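Local coordinates for glycoside Hydrolase (PDB 5TA0), which probably hydrolyses agarose and its oligosaccharides as a family 86 glycoside hydrolase, at residues P46-W60 with I364-W377. Sequence-based numbering, arbitrary orientation. Where two conformers were deposited one is given.
Sequences PKFINFHATINENYW and ICYAMPFAMLKSEW. With GAL (beta-D-galactopyranose), chain C; AAL (3,6-anhydro-alpha-L-galactopyranose), chain B; EDO (1,2-ethanediol), chain J.
L373 and W60 make the tight part of this contact. The L373 methyl CD2 sits squarely over the five-membered ring of W60, 3.6 Å from its centroid. W60 NE1 is spent on T54 O, which fixes the indole. The F51 ring turns its edge to the backbone of L373. Nearby, H52 N donates a hydrogen bond to A371 O (2.9 Å), and F370 points its edge at the face of the H52 imidazole, planes 87° apart. The chi1 of N50 (58°) turns its amide toward 364-377, where ND2 meets A367 O as well as P46 O.

The side with partly exposed E57 and Y59 is more open and holds water. Water 3 joins H52 O, E57 OE2 and L373 N. The Y59 ring still packs closely on the K374 chain, whose NZ reaches Y59 O (3.0 Å) and also N64. Y59 OH accepts from W377 N at 3.1 Å. A leucine in place of Y59 would probably leave W377 N without this acceptor and the 3-10 turn there freer to shift.

The segments join the first and last strands of the barrel's parallel sheet. H52, F370, M372 and W377 line the glycan site, consistent with this packing helping to place the sugar-facing surface.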
ATOM      1  N   PRO A  46       7.806   1.976  11.025  1.00  7.73           N
ATOM      2  CA  PRO A  46       6.899   3.108  10.808  1.00  7.82           C
ATOM      3  C   PRO A  46       6.216   3.123   9.443  1.00  8.03           C
ATOM      4  O   PRO A  46       5.019   3.477   9.356  1.00  8.06           O
ATOM      5  CB  PRO A  46       7.813   4.326  11.017  1.00  7.86           C
ATOM      6  CG  PRO A  46       8.856   3.808  11.976  1.00  7.90           C
ATOM      7  CD  PRO A  46       9.120   2.428  11.537  1.00  7.71           C
ATOM      8  N   LYS A  47       6.936   2.741   8.396  0.50  8.00           N
ATOM      9  CA  LYS A  47       6.392   2.715   7.048  0.50  8.15           C
ATOM     10  C   LYS A  47       5.302   1.667   6.841  0.50  7.75           C
ATOM     11  O   LYS A  47       4.441   1.855   5.980  0.50  7.31           O
ATOM     12  CB  LYS A  47       7.519   2.442   6.044  0.50  8.78           C
ATOM     13  CG  LYS A  47       7.183   2.828   4.627  0.50  9.15           C
ATOM     14  CD  LYS A  47       8.465   3.001   3.830  0.50  9.22           C
ATOM     15  CE  LYS A  47       9.134   1.678   3.492  0.50  9.03           C
ATOM     16  NZ  LYS A  47      10.295   1.831   2.558  0.50  8.91           N
ATOM     17  N   PHE A  48       5.355   0.570   7.603  1.00  7.35           N
ATOM     18  CA  PHE A  48       4.506  -0.606   7.376  1.00  7.26           C
ATOM     19  C   PHE A  48       3.568  -1.006   8.507  1.00  7.28           C
ATOM     20  O   PHE A  48       2.439  -1.473   8.223  1.00  7.65           O
ATOM     21  CB  PHE A  48       5.364  -1.816   7.013  1.00  7.63           C
ATOM     22  CG  PHE A  48       6.040  -1.708   5.681  1.00  7.68           C
ATOM     23  CD1 PHE A  48       5.311  -1.479   4.514  1.00  7.88           C
ATOM     24  CD2 PHE A  48       7.418  -1.839   5.581  1.00  8.05           C
ATOM     25  CE1 PHE A  48       5.950  -1.409   3.282  1.00  8.28           C
ATOM     26  CE2 PHE A  48       8.054  -1.763   4.347  1.00  8.34           C
ATOM     27  CZ  PHE A  48       7.319  -1.542   3.204  1.00  8.50           C
ATOM     28  N   ILE A  49       4.000  -0.899   9.753  1.00  7.15           N
ATOM     29  CA  ILE A  49       3.162  -1.340  10.896  1.00  6.94           C
ATOM     30  C   ILE A  49       2.530  -0.104  11.513  1.00  6.64           C
ATOM     31  O   ILE A  49       3.027   0.503  12.463  1.00  7.20           O
ATOM     32  CB  ILE A  49       3.933  -2.154  11.925  1.00  7.43           C
ATOM     33  CG1 ILE A  49       4.711  -3.290  11.242  1.00  7.48           C
ATOM     34  CG2 ILE A  49       2.963  -2.657  13.002  1.00  7.75           C
ATOM     35  CD1 ILE A  49       3.892  -4.266  10.425  1.00  7.30           C
ATOM     36  N   ASN A  50       1.399   0.279  10.929  1.00  6.60           N
ATOM     37  CA  ASN A  50       0.770   1.532  11.231  1.00  6.71           C
ATOM     38  C   ASN A  50      -0.737   1.411  11.001  1.00  6.71           C
ATOM     39  O   ASN A  50      -1.219   0.353  10.558  1.00  7.18           O
ATOM     40  CB  ASN A  50       1.407   2.651  10.404  1.00  6.72           C
ATOM     41  CG  ASN A  50       1.293   2.370   8.926  1.00  6.76           C
ATOM     42  OD1 ASN A  50       0.173   2.117   8.442  1.00  7.12           O
ATOM     43  ND2 ASN A  50       2.403   2.373   8.197  1.00  6.41           N
ATOM     44  N   PHE A  51      -1.491   2.472  11.309  1.00  6.74           N
ATOM     45  CA  PHE A  51      -2.926   2.509  11.020  1.00  6.92           C
ATOM     46  C   PHE A  51      -3.400   3.941  10.856  1.00  6.75           C
ATOM     47  O   PHE A  51      -2.637   4.907  11.092  1.00  7.14           O
ATOM     48  CB  PHE A  51      -3.766   1.700  12.028  1.00  7.18           C
ATOM     49  CG  PHE A  51      -3.941   2.306  13.406  1.00  7.46           C
ATOM     50  CD1 PHE A  51      -5.211   2.540  13.932  1.00  7.68           C
ATOM     51  CD2 PHE A  51      -2.850   2.554  14.231  1.00  8.22           C
ATOM     52  CE1 PHE A  51      -5.384   2.998  15.236  1.00  8.08           C
ATOM     53  CE2 PHE A  51      -3.028   3.038  15.528  1.00  8.24           C
ATOM     54  CZ  PHE A  51      -4.286   3.273  16.023  1.00  8.18           C
ATOM     55  N   HIS A  52      -4.649   4.062  10.397  1.00  6.59           N
ATOM     56  CA  HIS A  52      -5.205   5.342   9.931  1.00  6.67           C
ATOM     57  C   HIS A  52      -5.811   6.070  11.117  1.00  6.83           C
ATOM     58  O   HIS A  52      -7.025   6.118  11.277  1.00  7.04           O
ATOM     59  CB  HIS A  52      -6.234   5.060   8.830  1.00  6.92           C
ATOM     60  CG  HIS A  52      -6.680   6.268   8.062  1.00  7.02           C
ATOM     61  ND1 HIS A  52      -7.278   7.366   8.645  1.00  7.13           N
ATOM     62  CD2 HIS A  52      -6.577   6.559   6.747  1.00  7.20           C
ATOM     63  CE1 HIS A  52      -7.550   8.265   7.716  1.00  7.39           C
ATOM     64  NE2 HIS A  52      -7.158   7.783   6.558  1.00  7.35           N
ATOM     65  N   ALA A  53      -4.958   6.671  11.944  1.00  6.95           N
ATOM     66  CA  ALA A  53      -5.334   7.311  13.202  1.00  7.46           C
ATOM     67  C   ALA A  53      -4.356   8.437  13.486  1.00  7.73           C
ATOM     68  O   ALA A  53      -3.420   8.663  12.736  1.00  7.90           O
ATOM     69  CB  ALA A  53      -5.348   6.290  14.336  1.00  7.74           C
ATOM     70  N   THR A  54      -4.616   9.155  14.558  1.00  8.40           N
ATOM     71  CA  THR A  54      -3.674  10.140  15.067  1.00  8.82           C
ATOM     72  C   THR A  54      -3.532   9.910  16.563  1.00  9.02           C
ATOM     73  O   THR A  54      -4.401   9.293  17.207  1.00  9.65           O
ATOM     74  CB  THR A  54      -4.156  11.588  14.848  1.00  9.55           C
ATOM     75  OG1 THR A  54      -5.451  11.732  15.439  1.00 10.99           O
ATOM     76  CG2 THR A  54      -4.218  11.927  13.373  1.00 10.10           C
ATOM     77  N   ILE A  55      -2.442  10.416  17.127  1.00  9.02           N
ATOM     78  CA  ILE A  55      -2.216  10.308  18.577  1.00  9.12           C
ATOM     79  C   ILE A  55      -3.166  11.140  19.430  1.00  9.56           C
ATOM     80  O   ILE A  55      -3.354  10.829  20.609  1.00  9.73           O
ATOM     81  CB  ILE A  55      -0.745  10.621  18.964  1.00  9.68           C
ATOM     82  CG1 ILE A  55      -0.392  12.094  18.719  1.00  9.94           C
ATOM     83  CG2 ILE A  55       0.199   9.684  18.239  1.00  9.99           C
ATOM     84  CD1 ILE A  55       1.007  12.463  19.166  1.00 10.22           C
ATOM     85  N   ASN A  56      -3.809  12.144  18.827  1.00  9.38           N
ATOM     86  CA  ASN A  56      -4.594  13.138  19.575  1.00 10.28           C
ATOM     87  C   ASN A  56      -6.099  13.024  19.399  1.00 11.29           C
ATOM     88  O   ASN A  56      -6.838  13.773  20.011  1.00 13.28           O
ATOM     89  CB  ASN A  56      -4.112  14.574  19.322  1.00 10.73           C
ATOM     90  CG  ASN A  56      -4.141  14.961  17.862  1.00 10.96           C
ATOM     91  OD1 ASN A  56      -3.697  14.209  16.992  1.00 10.94           O
ATOM     92  ND2 ASN A  56      -4.641  16.144  17.587  1.00 11.70           N
ATOM     93  N   GLU A  57      -6.579  12.102  18.574  1.00 11.60           N
ATOM     94  CA  GLU A  57      -8.034  11.946  18.458  1.00 12.16           C
ATOM     95  C   GLU A  57      -8.570  11.630  19.883  1.00 13.13           C
ATOM     96  O   GLU A  57      -7.948  10.884  20.639  1.00 12.95           O
ATOM     97  CB  GLU A  57      -8.419  10.938  17.362  1.00 12.73           C
ATOM     98  CG  GLU A  57      -7.847   9.563  17.449  1.00 12.58           C
ATOM     99  CD  GLU A  57      -8.420   8.667  16.385  1.00 11.92           C
ATOM    100  OE1 GLU A  57      -9.535   8.184  16.630  1.00 11.12           O
ATOM    101  OE2 GLU A  57      -7.775   8.459  15.330  1.00 11.01           O
ATOM    102  N   ASN A  58      -9.737  12.209  20.189  0.50 13.76           N
ATOM    103  CA  ASN A  58     -10.317  12.106  21.535  0.50 14.40           C
ATOM    104  C   ASN A  58     -10.846  10.709  21.879  0.50 13.67           C
ATOM    105  O   ASN A  58     -11.077  10.391  23.042  0.50 13.39           O
ATOM    106  CB  ASN A  58     -11.335  13.244  21.852  0.50 15.83           C
ATOM    107  CG  ASN A  58     -12.632  13.193  21.047  0.70 19.20           C
ATOM    108  OD1 ASN A  58     -12.990  12.179  20.464  0.70 20.99           O
ATOM    109  ND2 ASN A  58     -13.349  14.323  21.048  0.70 21.55           N
ATOM    110  N   TYR A  59     -10.977   9.870  20.859  1.00 12.68           N
ATOM    111  CA  TYR A  59     -11.461   8.501  21.002  1.00 11.85           C
ATOM    112  C   TYR A  59     -10.515   7.593  21.803  1.00 11.91           C
ATOM    113  O   TYR A  59     -10.938   6.559  22.300  1.00 11.51           O
ATOM    114  CB  TYR A  59     -11.734   7.877  19.621  1.00 11.62           C
ATOM    115  CG  TYR A  59     -12.858   8.493  18.815  1.00 11.78           C
ATOM    116  CD1 TYR A  59     -14.041   8.979  19.432  1.00 12.53           C
ATOM    117  CD2 TYR A  59     -12.772   8.565  17.423  1.00 11.71           C
ATOM    118  CE1 TYR A  59     -15.068   9.513  18.684  1.00 13.08           C
ATOM    119  CE2 TYR A  59     -13.811   9.096  16.670  1.00 12.06           C
ATOM    120  CZ  TYR A  59     -14.947   9.574  17.313  1.00 12.91           C
ATOM    121  OH  TYR A  59     -15.966  10.090  16.539  1.00 14.42           O
ATOM    122  N   TRP A  60      -9.240   7.966  21.954  1.00 11.70           N
ATOM    123  CA  TRP A  60      -8.343   7.243  22.837  1.00 11.10           C
ATOM    124  C   TRP A  60      -8.721   7.336  24.322  1.00 11.92           C
ATOM    125  O   TRP A  60      -8.257   6.522  25.093  1.00 13.19           O
ATOM    126  CB  TRP A  60      -6.918   7.779  22.752  1.00 10.37           C
ATOM    127  CG  TRP A  60      -6.174   7.541  21.468  1.00  9.55           C
ATOM    128  CD1 TRP A  60      -5.921   8.455  20.487  1.00  9.43           C
ATOM    129  CD2 TRP A  60      -5.501   6.324  21.068  1.00  9.11           C
ATOM    130  NE1 TRP A  60      -5.171   7.874  19.483  1.00  9.38           N
ATOM    131  CE2 TRP A  60      -4.885   6.578  19.819  1.00  8.92           C
ATOM    132  CE3 TRP A  60      -5.360   5.054  21.647  1.00  9.31           C
ATOM    133  CZ2 TRP A  60      -4.159   5.615  19.142  1.00  9.13           C
ATOM    134  CZ3 TRP A  60      -4.641   4.110  20.991  1.00  9.64           C
ATOM    135  CH2 TRP A  60      -4.037   4.388  19.731  1.00  9.71           C
ATOM    136  N   ILE A 364       8.605   2.500  -2.111  1.00  9.78           N
ATOM    137  CA  ILE A 364       7.379   2.752  -1.351  1.00  9.79           C
ATOM    138  C   ILE A 364       7.714   3.632  -0.164  1.00  9.00           C
ATOM    139  O   ILE A 364       8.584   3.293   0.635  1.00 10.06           O
ATOM    140  CB  ILE A 364       6.670   1.442  -0.937  1.00 10.88           C
ATOM    141  CG1 ILE A 364       6.081   0.842  -2.228  1.00 12.89           C
ATOM    142  CG2 ILE A 364       5.631   1.695   0.157  1.00 11.11           C
ATOM    143  CD1 ILE A 364       5.260  -0.376  -2.082  1.00 13.47           C
ATOM    144  N   CYS A 365       7.075   4.791  -0.090  1.00  8.29           N
ATOM    145  CA  CYS A 365       7.378   5.722   0.995  1.00  8.39           C
ATOM    146  C   CYS A 365       6.490   5.524   2.214  1.00  8.26           C
ATOM    147  O   CYS A 365       6.792   6.018   3.302  1.00  9.16           O
ATOM    148  CB  CYS A 365       7.332   7.178   0.527  1.00  8.56           C
ATOM    149  SG  CYS A 365       5.764   7.768  -0.149  1.00  9.69           S
ATOM    150  N   TYR A 366       5.349   4.842   2.046  1.00  7.44           N
ATOM    151  CA  TYR A 366       4.378   4.672   3.140  1.00  7.12           C
ATOM    152  C   TYR A 366       3.278   3.748   2.646  1.00  6.97           C
ATOM    153  O   TYR A 366       2.816   3.919   1.508  1.00  7.46           O
ATOM    154  CB  TYR A 366       3.728   6.033   3.471  1.00  7.06           C
ATOM    155  CG  TYR A 366       3.531   6.397   4.930  1.00  6.84           C
ATOM    156  CD1 TYR A 366       3.694   7.700   5.344  1.00  6.94           C
ATOM    157  CD2 TYR A 366       3.150   5.463   5.876  1.00  6.96           C
ATOM    158  CE1 TYR A 366       3.480   8.079   6.649  1.00  7.10           C
ATOM    159  CE2 TYR A 366       2.954   5.811   7.196  1.00  7.09           C
ATOM    160  CZ  TYR A 366       3.089   7.122   7.582  1.00  6.75           C
ATOM    161  OH  TYR A 366       2.845   7.438   8.911  1.00  7.28           O
ATOM    162  N   ALA A 367       2.860   2.787   3.444  1.00  6.76           N
ATOM    163  CA  ALA A 367       1.723   1.937   3.096  1.00  6.88           C
ATOM    164  C   ALA A 367       0.900   1.806   4.364  1.00  6.55           C
ATOM    165  O   ALA A 367       1.455   1.387   5.411  1.00  6.83           O
ATOM    166  CB  ALA A 367       2.180   0.585   2.583  1.00  6.97           C
ATOM    167  N   MET A 368      -0.385   2.163   4.323  1.00  6.55           N
ATOM    168  CA  MET A 368      -1.197   2.261   5.537  1.00  6.80           C
ATOM    169  C   MET A 368      -2.454   1.419   5.426  1.00  6.63           C
ATOM    170  O   MET A 368      -3.366   1.750   4.652  1.00  6.63           O
ATOM    171  CB  MET A 368      -1.562   3.718   5.802  1.00  6.76           C
ATOM    172  CG  MET A 368      -2.272   4.024   7.112  1.00  7.12           C
ATOM    173  SD  MET A 368      -2.234   5.780   7.520  1.00  8.07           S
ATOM    174  CE  MET A 368      -0.514   5.942   7.999  1.00  8.34           C
ATOM    175  N   PRO A 369      -2.521   0.324   6.203  1.00  6.76           N
ATOM    176  CA  PRO A 369      -3.776  -0.442   6.200  1.00  7.07           C
ATOM    177  C   PRO A 369      -4.943   0.440   6.607  1.00  7.55           C
ATOM    178  O   PRO A 369      -4.819   1.269   7.528  1.00  7.67           O
ATOM    179  CB  PRO A 369      -3.531  -1.504   7.253  1.00  7.65           C
ATOM    180  CG  PRO A 369      -2.071  -1.599   7.439  1.00  7.53           C
ATOM    181  CD  PRO A 369      -1.519  -0.242   7.125  1.00  7.03           C
ATOM    182  N   PHE A 370      -6.083   0.300   5.937  1.00  7.35           N
ATOM    183  CA  PHE A 370      -7.247   1.095   6.281  1.00  8.15           C
ATOM    184  C   PHE A 370      -7.969   0.476   7.467  1.00  8.04           C
ATOM    185  O   PHE A 370      -8.855  -0.358   7.348  1.00  8.53           O
ATOM    186  CB  PHE A 370      -8.187   1.370   5.118  1.00  8.45           C
ATOM    187  CG  PHE A 370      -9.224   2.384   5.479  1.00  9.20           C
ATOM    188  CD1 PHE A 370      -8.841   3.658   5.911  1.00  9.94           C
ATOM    189  CD2 PHE A 370     -10.573   2.058   5.493  1.00  9.50           C
ATOM    190  CE1 PHE A 370      -9.778   4.599   6.278  1.00 10.68           C
ATOM    191  CE2 PHE A 370     -11.517   3.011   5.843  1.00 10.20           C
ATOM    192  CZ  PHE A 370     -11.119   4.278   6.260  1.00 10.36           C
ATOM    193  N   ALA A 371      -7.533   0.921   8.624  1.00  8.13           N
ATOM    194  CA  ALA A 371      -8.132   0.582   9.901  1.00  8.09           C
ATOM    195  C   ALA A 371      -8.073   1.853  10.724  1.00  7.94           C
ATOM    196  O   ALA A 371      -6.974   2.418  10.903  1.00  8.01           O
ATOM    197  CB  ALA A 371      -7.341  -0.511  10.576  1.00  8.56           C
ATOM    198  N   MET A 372      -9.227   2.341  11.169  1.00  7.58           N
ATOM    199  CA  MET A 372      -9.312   3.543  12.013  1.00  7.78           C
ATOM    200  C   MET A 372      -9.433   3.104  13.460  1.00  8.00           C
ATOM    201  O   MET A 372      -9.760   1.941  13.728  1.00  7.92           O
ATOM    202  CB  MET A 372     -10.485   4.385  11.565  1.00  8.33           C
ATOM    203  CG  MET A 372     -10.303   4.895  10.133  1.00  8.46           C
ATOM    204  SD  MET A 372     -11.483   6.161   9.613  1.00  9.16           S
ATOM    205  CE  MET A 372     -10.781   7.564  10.476  1.00  9.50           C
ATOM    206  N   LEU A 373      -9.194   3.990  14.415  1.00  8.17           N
ATOM    207  CA  LEU A 373      -9.266   3.580  15.811  1.00  8.53           C
ATOM    208  C   LEU A 373     -10.684   3.221  16.229  1.00  8.68           C
ATOM    209  O   LEU A 373     -10.910   2.141  16.771  1.00  9.18           O
ATOM    210  CB  LEU A 373      -8.725   4.694  16.725  1.00  8.95           C
ATOM    211  CG  LEU A 373      -8.723   4.359  18.227  1.00  9.35           C
ATOM    212  CD1 LEU A 373      -7.720   3.284  18.517  1.00 10.05           C
ATOM    213  CD2 LEU A 373      -8.410   5.604  19.053  1.00  9.92           C
ATOM    214  N   LYS A 374     -11.617   4.122  15.971  1.00  8.65           N
ATOM    215  CA  LYS A 374     -12.965   4.020  16.542  1.00  9.08           C
ATOM    216  C   LYS A 374     -14.051   4.582  15.644  1.00  9.54           C
ATOM    217  O   LYS A 374     -15.116   3.981  15.490  1.00  9.61           O
ATOM    218  CB  LYS A 374     -13.000   4.732  17.910  1.00  9.62           C
ATOM    219  CG  LYS A 374     -14.354   4.639  18.620  1.00 10.24           C
ATOM    220  CD  LYS A 374     -14.410   5.270  20.004  1.00 10.40           C
ATOM    221  CE  LYS A 374     -13.510   4.573  20.996  1.00 10.69           C
ATOM    222  NZ  LYS A 374     -13.572   5.195  22.352  1.00 11.40           N
ATOM    223  N   SER A 375     -13.828   5.766  15.095  1.00  9.48           N
ATOM    224  CA  SER A 375     -14.754   6.379  14.141  1.00  9.70           C
ATOM    225  C   SER A 375     -16.219   6.294  14.588  1.00 10.20           C
ATOM    226  O   SER A 375     -17.078   5.848  13.836  1.00 10.21           O
ATOM    227  CB  SER A 375     -14.566   5.746  12.765  1.00  9.97           C
ATOM    228  OG  SER A 375     -13.225   5.993  12.360  1.00 10.20           O
ATOM    229  N   GLU A 376     -16.476   6.748  15.815  0.50 10.89           N
ATOM    230  CA  GLU A 376     -17.830   6.874  16.371  0.50 12.12           C
ATOM    231  C   GLU A 376     -18.743   7.678  15.448  0.50 11.88           C
ATOM    232  O   GLU A 376     -19.912   7.347  15.265  0.50 12.30           O
ATOM    233  CB  GLU A 376     -17.753   7.565  17.735  0.50 13.36           C
ATOM    234  CG  GLU A 376     -19.052   7.559  18.515  0.50 14.47           C
ATOM    235  CD  GLU A 376     -19.115   6.433  19.526  0.50 15.02           C
ATOM    236  OE1 GLU A 376     -20.236   6.038  19.902  0.50 15.74           O
ATOM    237  OE2 GLU A 376     -18.043   5.951  19.965  0.50 15.70           O
ATOM    238  N   TRP A 377     -18.191   8.721  14.835  1.00 11.68           N
ATOM    239  CA  TRP A 377     -18.906   9.550  13.855  1.00 12.22           C
ATOM    240  C   TRP A 377     -19.491   8.746  12.686  1.00 11.83           C
ATOM    241  O   TRP A 377     -20.403   9.216  12.006  1.00 12.88           O
ATOM    242  CB  TRP A 377     -17.987  10.679  13.276  1.00 12.54           C
ATOM    243  CG  TRP A 377     -16.709  10.153  12.702  1.00 12.94           C
ATOM    244  CD1 TRP A 377     -15.465  10.175  13.311  1.00 13.65           C
ATOM    245  CD2 TRP A 377     -16.512   9.500  11.438  1.00 13.38           C
ATOM    246  NE1 TRP A 377     -14.559   9.571  12.518  1.00 13.90           N
ATOM    247  CE2 TRP A 377     -15.149   9.135  11.371  1.00 13.90           C
ATOM    248  CE3 TRP A 377     -17.345   9.174  10.364  1.00 14.23           C
ATOM    249  CZ2 TRP A 377     -14.610   8.480  10.259  1.00 14.16           C
ATOM    250  CZ3 TRP A 377     -16.802   8.501   9.256  1.00 14.68           C
ATOM    251  CH2 TRP A 377     -15.442   8.168   9.227  1.00 14.94           C
TER
HETATM  252  C1  GAL C   5     -13.315  10.999   8.029  1.00 20.38           C
HETATM  253  C2  GAL C   5     -12.895  11.971   9.135  1.00 20.96           C
HETATM  254  C3  GAL C   5     -14.089  12.452   9.969  1.00 22.35           C
HETATM  255  C4  GAL C   5     -15.210  12.926   9.054  1.00 22.29           C
HETATM  256  C5  GAL C   5     -15.547  11.825   8.051  1.00 22.47           C
HETATM  257  C6  GAL C   5     -16.673  12.204   7.093  1.00 23.49           C
HETATM  258  O2  GAL C   5     -11.943  11.295   9.957  1.00 21.68           O
HETATM  259  O3  GAL C   5     -13.675  13.469  10.900  1.00 24.32           O
HETATM  260  O4  GAL C   5     -14.780  14.080   8.314  1.00 21.54           O
HETATM  261  O5  GAL C   5     -14.388  11.523   7.258  1.00 20.26           O
HETATM  262  O6  GAL C   5     -16.915  11.138   6.158  1.00 26.56           O
HETATM  263  C1  AAL B   4     -12.011   7.986   4.005  1.00 20.10           C
HETATM  264  C2  AAL B   4     -11.632   9.462   3.765  1.00 20.27           C
HETATM  265  C3  AAL B   4     -11.299  10.184   5.061  1.00 18.78           C
HETATM  266  C4  AAL B   4     -12.415   9.972   6.059  1.00 19.38           C
HETATM  267  C5  AAL B   4     -12.192   8.530   6.389  1.00 19.71           C
HETATM  268  C6  AAL B   4     -10.705   8.477   6.539  1.00 19.87           C
HETATM  269  O2  AAL B   4     -12.711  10.174   3.149  1.00 20.69           O
HETATM  270  O3  AAL B   4     -10.200   9.507   5.681  1.00 19.35           O
HETATM  271  O4  AAL B   4     -12.155  10.773   7.231  1.00 19.76           O
HETATM  272  O5  AAL B   4     -12.566   7.694   5.291  1.00 19.87           O
HETATM  273  C1  EDO J 707      -5.254  16.620  13.494  1.00 13.86           C
HETATM  274  O1  EDO J 707      -4.506  16.450  14.692  1.00 15.56           O
HETATM  275  C2  EDO J 707      -4.418  16.160  12.327  1.00 13.08           C
HETATM  276  O2  EDO J 707      -3.390  17.103  12.034  1.00 11.93           O
HETATM  277  O   HOH W   1       4.765   6.080  10.333  1.00 10.43           O
HETATM  278  O   HOH W   2       1.709  -1.349   5.618  1.00  7.67           O
HETATM  279  O   HOH W   3      -8.693   6.654  13.499  1.00  8.11           O
HETATM  280  O   HOH W   4     -11.089   6.878  14.928  1.00  8.72           O